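Local coordinates for protein cadherin-23 (Mus musculus, PDB 5UZ8) that probably serves as a calcium-dependent adhesion protein of hearing and mechanotransduction, its chain of cadherin repeats joined by linkers that bind calcium ions, at residues 217-222 against 249-254; 221-226 against 295-300. All blocks are in the same frame, centred on the assembly; numbering follows the deposited sequence. Where two conformers were deposited one is given.

Contact 1: residues 217-222 against 249-254. With CA (calcium ion), chain E; CA (calcium ion), chain F; CA (calcium ion), chain G; GSH (glutathione), chain L.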
loop_
_atom_site.group_PDB
_atom_site.type_symbol
_atom_site.label_atom_id
_atom_site.label_comp_id
_atom_site.label_asym_id
_atom_site.label_seq_id
_atom_site.Cartn_x
_atom_site.Cartn_y
_atom_site.Cartn_z
ATOM N N ASN A 217 -16.833 1.220 -23.229
ATOM C CA ASN A 217 -17.961 1.922 -23.823
ATOM C C ASN A 217 -19.253 1.294 -23.296
ATOM O O ASN A 217 -19.799 0.395 -23.930
ATOM C CB ASN A 217 -17.940 1.836 -25.353
ATOM C CG ASN A 217 -18.971 2.749 -25.974
ATOM O OD1 ASN A 217 -19.223 3.841 -25.455
ATOM N ND2 ASN A 217 -19.609 2.301 -27.038
ATOM N N ASP A 218 -19.731 1.718 -22.125
ATOM C CA ASP A 218 -20.941 1.123 -21.550
ATOM C C ASP A 218 -22.097 2.109 -21.433
ATOM O O ASP A 218 -23.094 1.776 -20.841
ATOM C CB ASP A 218 -20.671 0.436 -20.215
ATOM C CG ASP A 218 -19.991 1.354 -19.148
ATOM O OD1 ASP A 218 -19.473 2.460 -19.427
ATOM O OD2 ASP A 218 -19.953 0.895 -17.970
ATOM N N CYS A 219 -21.963 3.288 -22.019
ATOM C CA CYS A 219 -23.029 4.291 -21.988
ATOM C C CYS A 219 -23.461 4.649 -23.419
ATOM O O CYS A 219 -22.649 5.028 -24.258
ATOM C CB CYS A 219 -22.591 5.508 -21.214
ATOM S SG CYS A 219 -22.086 5.019 -19.546
ATOM N N ARG A 220 -24.758 4.502 -23.684
ATOM C CA ARG A 220 -25.292 4.841 -24.977
ATOM C C ARG A 220 -25.577 6.340 -25.022
ATOM O O ARG A 220 -25.862 6.961 -24.006
ATOM C CB ARG A 220 -26.547 4.011 -25.317
ATOM C CG ARG A 220 -27.796 4.495 -24.617
ATOM C CD ARG A 220 -28.957 3.565 -24.797
ATOM N NE ARG A 220 -29.396 3.480 -26.180
ATOM C CZ ARG A 220 -30.472 2.809 -26.568
ATOM N NH1 ARG A 220 -31.265 2.228 -25.674
ATOM N NH2 ARG A 220 -30.788 2.736 -27.864
ATOM N N PRO A 221 -25.475 6.932 -26.209
ATOM C CA PRO A 221 -25.875 8.325 -26.416
ATOM C C PRO A 221 -27.335 8.576 -26.041
ATOM O O PRO A 221 -28.172 7.686 -26.240
ATOM C CB PRO A 221 -25.682 8.513 -27.907
ATOM C CG PRO A 221 -24.648 7.506 -28.281
ATOM C CD PRO A 221 -24.938 6.315 -27.436
ATOM N N GLN A 222 -27.619 9.734 -25.460
ATOM C CA GLN A 222 -28.982 10.093 -25.031
ATOM C C GLN A 222 -29.309 11.449 -25.517
ATOM O O GLN A 222 -28.482 12.366 -25.384
ATOM C CB GLN A 222 -29.119 10.336 -23.497
ATOM C CG GLN A 222 -28.836 9.245 -22.581
ATOM C CD GLN A 222 -29.040 9.730 -21.142
ATOM O OE1 GLN A 222 -28.103 10.242 -20.491
ATOM N NE2 GLN A 222 -30.273 9.634 -20.673
ATOM N N ASP A 249 -23.186 11.679 -23.997
ATOM C CA ASP A 249 -22.659 10.337 -23.815
ATOM C C ASP A 249 -21.616 10.409 -22.721
ATOM O O ASP A 249 -20.705 11.225 -22.788
ATOM C CB ASP A 249 -22.073 9.834 -25.144
ATOM C CG ASP A 249 -21.577 8.398 -25.090
ATOM O OD1 ASP A 249 -20.816 8.027 -24.162
ATOM O OD2 ASP A 249 -21.894 7.629 -26.029
ATOM N N GLN A 250 -21.803 9.606 -21.675
ATOM C CA GLN A 250 -21.029 9.725 -20.441
ATOM C C GLN A 250 -19.626 9.096 -20.488
ATOM O O GLN A 250 -18.842 9.294 -19.582
ATOM C CB GLN A 250 -21.821 9.113 -19.292
ATOM C CG GLN A 250 -23.168 9.815 -19.024
ATOM C CD GLN A 250 -23.014 11.290 -18.835
ATOM O OE1 GLN A 250 -22.346 11.717 -17.885
ATOM N NE2 GLN A 250 -23.688 12.094 -19.678
ATOM N N ASP A 251 -19.342 8.330 -21.527
ATOM C CA ASP A 251 -18.037 7.674 -21.697
ATOM C C ASP A 251 -16.909 8.664 -22.023
ATOM O O ASP A 251 -17.088 9.878 -22.005
ATOM C CB ASP A 251 -18.148 6.569 -22.758
ATOM C CG ASP A 251 -19.066 5.448 -22.329
ATOM O OD1 ASP A 251 -18.913 4.966 -21.176
ATOM O OD2 ASP A 251 -19.945 5.043 -23.139
ATOM N N GLU A 252 -15.722 8.124 -22.235
ATOM C CA GLU A 252 -14.517 8.895 -22.448
ATOM C C GLU A 252 -14.019 8.772 -23.895
ATOM O O GLU A 252 -14.078 7.706 -24.504
ATOM C CB GLU A 252 -13.435 8.362 -21.488
ATOM C CG GLU A 252 -12.151 9.172 -21.464
ATOM C CD GLU A 252 -11.162 8.718 -20.394
ATOM O OE1 GLU A 252 -11.309 7.652 -19.768
ATOM O OE2 GLU A 252 -10.187 9.448 -20.181
ATOM N N GLY A 253 -13.438 9.851 -24.399
ATOM C CA GLY A 253 -12.714 9.800 -25.684
ATOM C C GLY A 253 -13.627 9.374 -26.836
ATOM O O GLY A 253 -14.784 9.812 -26.910
ATOM N N SER A 254 -13.117 8.499 -27.701
ATOM C CA SER A 254 -13.899 8.027 -28.841
ATOM C C SER A 254 -15.219 7.363 -28.407
ATOM O O SER A 254 -16.200 7.424 -29.143
ATOM C CB SER A 254 -13.070 7.088 -29.735
ATOM O OG SER A 254 -12.613 5.960 -29.005
HETATM CA CA CA E . -20.664 5.667 -25.307
HETATM CA CA CA F . -17.637 3.933 -19.585
HETATM CA CA CA G . -19.624 2.699 -16.418
HETATM N N1 GSH L . -25.268 0.149 -13.292
HETATM C CA1 GSH L . -24.331 -0.182 -14.356
HETATM C C1 GSH L . -23.028 -0.628 -13.739
HETATM O O11 GSH L . -22.927 -0.579 -12.491
HETATM O O12 GSH L . -22.104 -0.994 -14.507
HETATM C CB1 GSH L . -24.090 1.022 -15.288
HETATM C CG1 GSH L . -23.426 2.193 -14.566
HETATM C CD1 GSH L . -22.933 3.227 -15.550
HETATM O OE1 GSH L . -21.962 3.015 -16.271
HETATM N N2 GSH L . -23.589 4.383 -15.542
HETATM C CA2 GSH L . -23.139 5.551 -16.271
HETATM C C2 GSH L . -22.963 6.731 -15.359
HETATM O O2 GSH L . -23.101 7.854 -15.813
HETATM C CB2 GSH L . -24.132 5.855 -17.392
HETATM S SG2 GSH L . -24.130 4.476 -18.551
HETATM N N3 GSH L . -22.590 6.471 -14.099
HETATM C CA3 GSH L . -22.300 7.503 -13.122
HETATM C C3 GSH L . -23.252 7.476 -11.943
HETATM O O31 GSH L . -23.134 8.398 -11.104
HETATM O O32 GSH L . -24.080 6.536 -11.819
HETATM O O HOH W 1 -25.603 10.831 -21.435
HETATM O O HOH W 2 -19.974 0.811 -14.892
#
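Asp251 meets Asn217, Asp218 and Cys219 through two calcium ions. Its carboxylate is split between them. Asp251 OD2 binds one calcium ion at 2.4 Å, together with Asn217 OD1 and Cys219 O. Asp251 OD1 binds a second at 2.3 Å, which Asp218 OD1 also holds. The Asn217 amide and the Asp251 carboxylate cross with their planes 67° apart, and the oxygens Asn217 OD1 and Asp251 OD2 stand 2.7 Å from each other because both face the metal. Asp251 OD2 also accepts from Cys219 N at 2.9 Å, on its syn lone pair. A weak hydrogen bond runs from Asp218 N to Asp251 OD1. Asp249 grips the first calcium ion with both oxygens, OD1 at 2.6 Å and OD2 closer. With chi1 at -176° its carboxylate is turned away from its own N, which brings it to the metal. Asp249 OD1 also accepts from Asp251 N at 3.0 Å, nearly along its C-O bond, an Asx turn that probably helps to position both ligands. Asn255 O and Asp299 OD2 complete this site. Asp218 OD2 reaches a third calcium ion, which the glutathione atom OE1 also binds. Outward, the Pro221 ring lies alongside Asp249, its CG 3.6 Å from Asp249 OD2. A water joins Gln222 OE1 to Gln250 NE2.

This is the calcium-binding linker between successive cadherin repeats, with Glu127, Glu180, Asp215 and Val216 supplying further ligands. Carboxylates crowded this closely would probably repel one another without the ions, so calcium is likely to be what holds the two loops together and stiffens the junction.

Contact 2: residues 221-226 against 295-300; sequences PQFSKP and VVATDG. With CA (calcium ion), chain E.
Pro221 and Phe223 press on the end of strand 290-298, and both touch Ala297. Pro221 lays its CB and CG on the strand. Pro221 CB lies 3.9 Å from Ala297 CB, and Pro221 CG lies 3.6 Å from Ala297 O. The same CG comes near the backbone N of Asp299, and Pro221 CD approaches Asp299 OD2 at 4.0 Å. Here the proline is an apolar wall beside a calcium ligand.

Phe223 covers the other part of the strand. Its CG is anti to the carbonyl carbon (chi1 -65°), which sends the far end of the ring to the strand. Phe223 CZ touches Ala297 CB at 3.8 Å and Val295 CG1 at 3.9 Å. Phe223 CE2 sits 3.8 Å from Val295 O. The ring edge faces the carbonyl carbon of Val296, while Ala297 CB and Val295 O are met obliquely. Phe223 and Val295 cross at about a right angle. An alanine in place of Phe223 would remove the ring, and this would probably leave Val295 CG1 and the methyl of Ala297 without their apolar partner and open a gap beside the strand. Thr309 of strand 306-316 also touches Phe223, and Tyr260 of strand 259-263 also touches Ala297.

Asp299 follows the strand. Asp299 OD2 binds the calcium ion at 2.3 Å, and its OD1 accepts from the backbone N of Gly301 and of Leu305. These two bonds probably fix the turn of the carboxylate.

The contact packs the loop leading into strand 227-233 against strand 290-298 of the cadherin repeat. It is apolar along the strand and turns ionic at Asp299. Hydrophobic packing therefore runs directly up to a calcium site.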
loop_
_atom_site.group_PDB
_atom_site.type_symbol
_atom_site.label_atom_id
_atom_site.label_comp_id
_atom_site.label_asym_id
_atom_site.label_seq_id
_atom_site.Cartn_x
_atom_site.Cartn_y
_atom_site.Cartn_z
ATOM N N PRO A 221 -25.475 6.932 -26.209
ATOM C CA PRO A 221 -25.875 8.325 -26.416
ATOM C C PRO A 221 -27.335 8.576 -26.041
ATOM O O PRO A 221 -28.172 7.686 -26.240
ATOM C CB PRO A 221 -25.682 8.513 -27.907
ATOM C CG PRO A 221 -24.648 7.506 -28.281
ATOM C CD PRO A 221 -24.938 6.315 -27.436
ATOM N N GLN A 222 -27.619 9.734 -25.460
ATOM C CA GLN A 222 -28.982 10.093 -25.031
ATOM C C GLN A 222 -29.309 11.449 -25.517
ATOM O O GLN A 222 -28.482 12.366 -25.384
ATOM C CB GLN A 222 -29.119 10.336 -23.497
ATOM C CG GLN A 222 -28.836 9.245 -22.581
ATOM C CD GLN A 222 -29.040 9.730 -21.142
ATOM O OE1 GLN A 222 -28.103 10.242 -20.491
ATOM N NE2 GLN A 222 -30.273 9.634 -20.673
ATOM N N PHE A 223 -30.551 11.606 -25.962
ATOM C CA PHE A 223 -31.168 12.932 -26.058
ATOM C C PHE A 223 -31.983 13.277 -24.790
ATOM O O PHE A 223 -32.428 12.402 -24.030
ATOM C CB PHE A 223 -32.049 12.980 -27.297
ATOM C CG PHE A 223 -31.289 12.848 -28.588
ATOM C CD1 PHE A 223 -30.797 13.971 -29.243
ATOM C CD2 PHE A 223 -31.064 11.609 -29.156
ATOM C CE1 PHE A 223 -30.117 13.860 -30.448
ATOM C CE2 PHE A 223 -30.381 11.479 -30.369
ATOM C CZ PHE A 223 -29.898 12.608 -31.008
ATOM N N SER A 224 -32.220 14.567 -24.596
ATOM C CA SER A 224 -32.877 15.065 -23.378
ATOM C C SER A 224 -34.352 14.687 -23.262
ATOM O O SER A 224 -34.884 14.582 -22.156
ATOM C CB SER A 224 -32.757 16.584 -23.311
ATOM O OG SER A 224 -33.461 17.180 -24.383
ATOM N N LYS A 225 -35.012 14.492 -24.404
ATOM C CA LYS A 225 -36.398 14.061 -24.416
ATOM C C LYS A 225 -36.687 13.267 -25.686
ATOM O O LYS A 225 -35.906 13.318 -26.619
ATOM C CB LYS A 225 -37.314 15.293 -24.292
ATOM C CG LYS A 225 -37.147 16.314 -25.400
ATOM C CD LYS A 225 -37.966 17.565 -25.143
ATOM C CE LYS A 225 -37.693 18.592 -26.218
ATOM N NZ LYS A 225 -38.624 19.740 -26.145
ATOM N N PRO A 226 -37.799 12.521 -25.708
ATOM C CA PRO A 226 -38.092 11.652 -26.825
ATOM C C PRO A 226 -38.733 12.318 -28.049
ATOM O O PRO A 226 -38.859 11.657 -29.090
ATOM C CB PRO A 226 -39.042 10.611 -26.212
ATOM C CG PRO A 226 -39.782 11.375 -25.150
ATOM C CD PRO A 226 -38.745 12.312 -24.588
ATOM N N VAL A 295 -33.904 10.999 -35.369
ATOM C CA VAL A 295 -32.533 11.534 -35.292
ATOM C C VAL A 295 -31.746 10.523 -34.475
ATOM O O VAL A 295 -32.196 10.111 -33.399
ATOM C CB VAL A 295 -32.500 12.906 -34.609
ATOM C CG1 VAL A 295 -31.095 13.490 -34.584
ATOM C CG2 VAL A 295 -33.432 13.875 -35.323
ATOM N N VAL A 296 -30.592 10.120 -34.983
ATOM C CA VAL A 296 -29.774 9.098 -34.345
ATOM C C VAL A 296 -28.439 9.729 -33.982
ATOM O O VAL A 296 -27.867 10.437 -34.802
ATOM C CB VAL A 296 -29.494 7.948 -35.318
ATOM C CG1 VAL A 296 -28.735 6.804 -34.648
ATOM C CG2 VAL A 296 -30.771 7.458 -35.962
ATOM N N ALA A 297 -27.950 9.454 -32.762
ATOM C CA ALA A 297 -26.596 9.819 -32.343
ATOM C C ALA A 297 -25.869 8.513 -32.089
ATOM O O ALA A 297 -26.399 7.666 -31.397
ATOM C CB ALA A 297 -26.615 10.659 -31.071
ATOM N N THR A 298 -24.703 8.336 -32.699
ATOM C CA THR A 298 -23.936 7.095 -32.568
ATOM C C THR A 298 -22.552 7.451 -32.027
ATOM O O THR A 298 -21.906 8.377 -32.538
ATOM C CB THR A 298 -23.805 6.413 -33.945
ATOM O OG1 THR A 298 -25.111 6.164 -34.481
ATOM C CG2 THR A 298 -23.051 5.123 -33.879
ATOM N N ASP A 299 -22.079 6.702 -31.026
ATOM C CA ASP A 299 -20.767 6.961 -30.481
ATOM C C ASP A 299 -19.680 6.264 -31.307
ATOM O O ASP A 299 -19.970 5.575 -32.315
ATOM C CB ASP A 299 -20.693 6.662 -28.973
ATOM C CG ASP A 299 -20.805 5.179 -28.620
ATOM O OD1 ASP A 299 -20.474 4.289 -29.438
ATOM O OD2 ASP A 299 -21.205 4.913 -27.463
ATOM N N GLY A 300 -18.430 6.488 -30.905
ATOM C CA GLY A 300 -17.275 5.919 -31.579
ATOM C C GLY A 300 -16.721 4.659 -30.972
ATOM O O GLY A 300 -15.563 4.289 -31.253
HETATM CA CA CA E . -20.664 5.667 -25.307
#

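How the contacts relate
Both contacts start from the loop between strands 204-214 and 227-233, and they share Pro221 and Gln222. Contact 1 closes the shorter loop, returning to 249-254 after strands 227-233 and 241-244. Contact 2 closes a longer one, reaching 295-300 at the end of strand 290-298. The two spans overlap and cross, since contact 2 begins within the first segment of contact 1 and ends well beyond its second. Their centres lie 10 Å apart. One calcium ion belongs to both, and Asn217 ND2 probably hydrogen-bonds Asp299 OD2 at 3.1 Å. Together they tie the linker to the loop before strand 259-263 and to the sheet of the third repeat of this fragment.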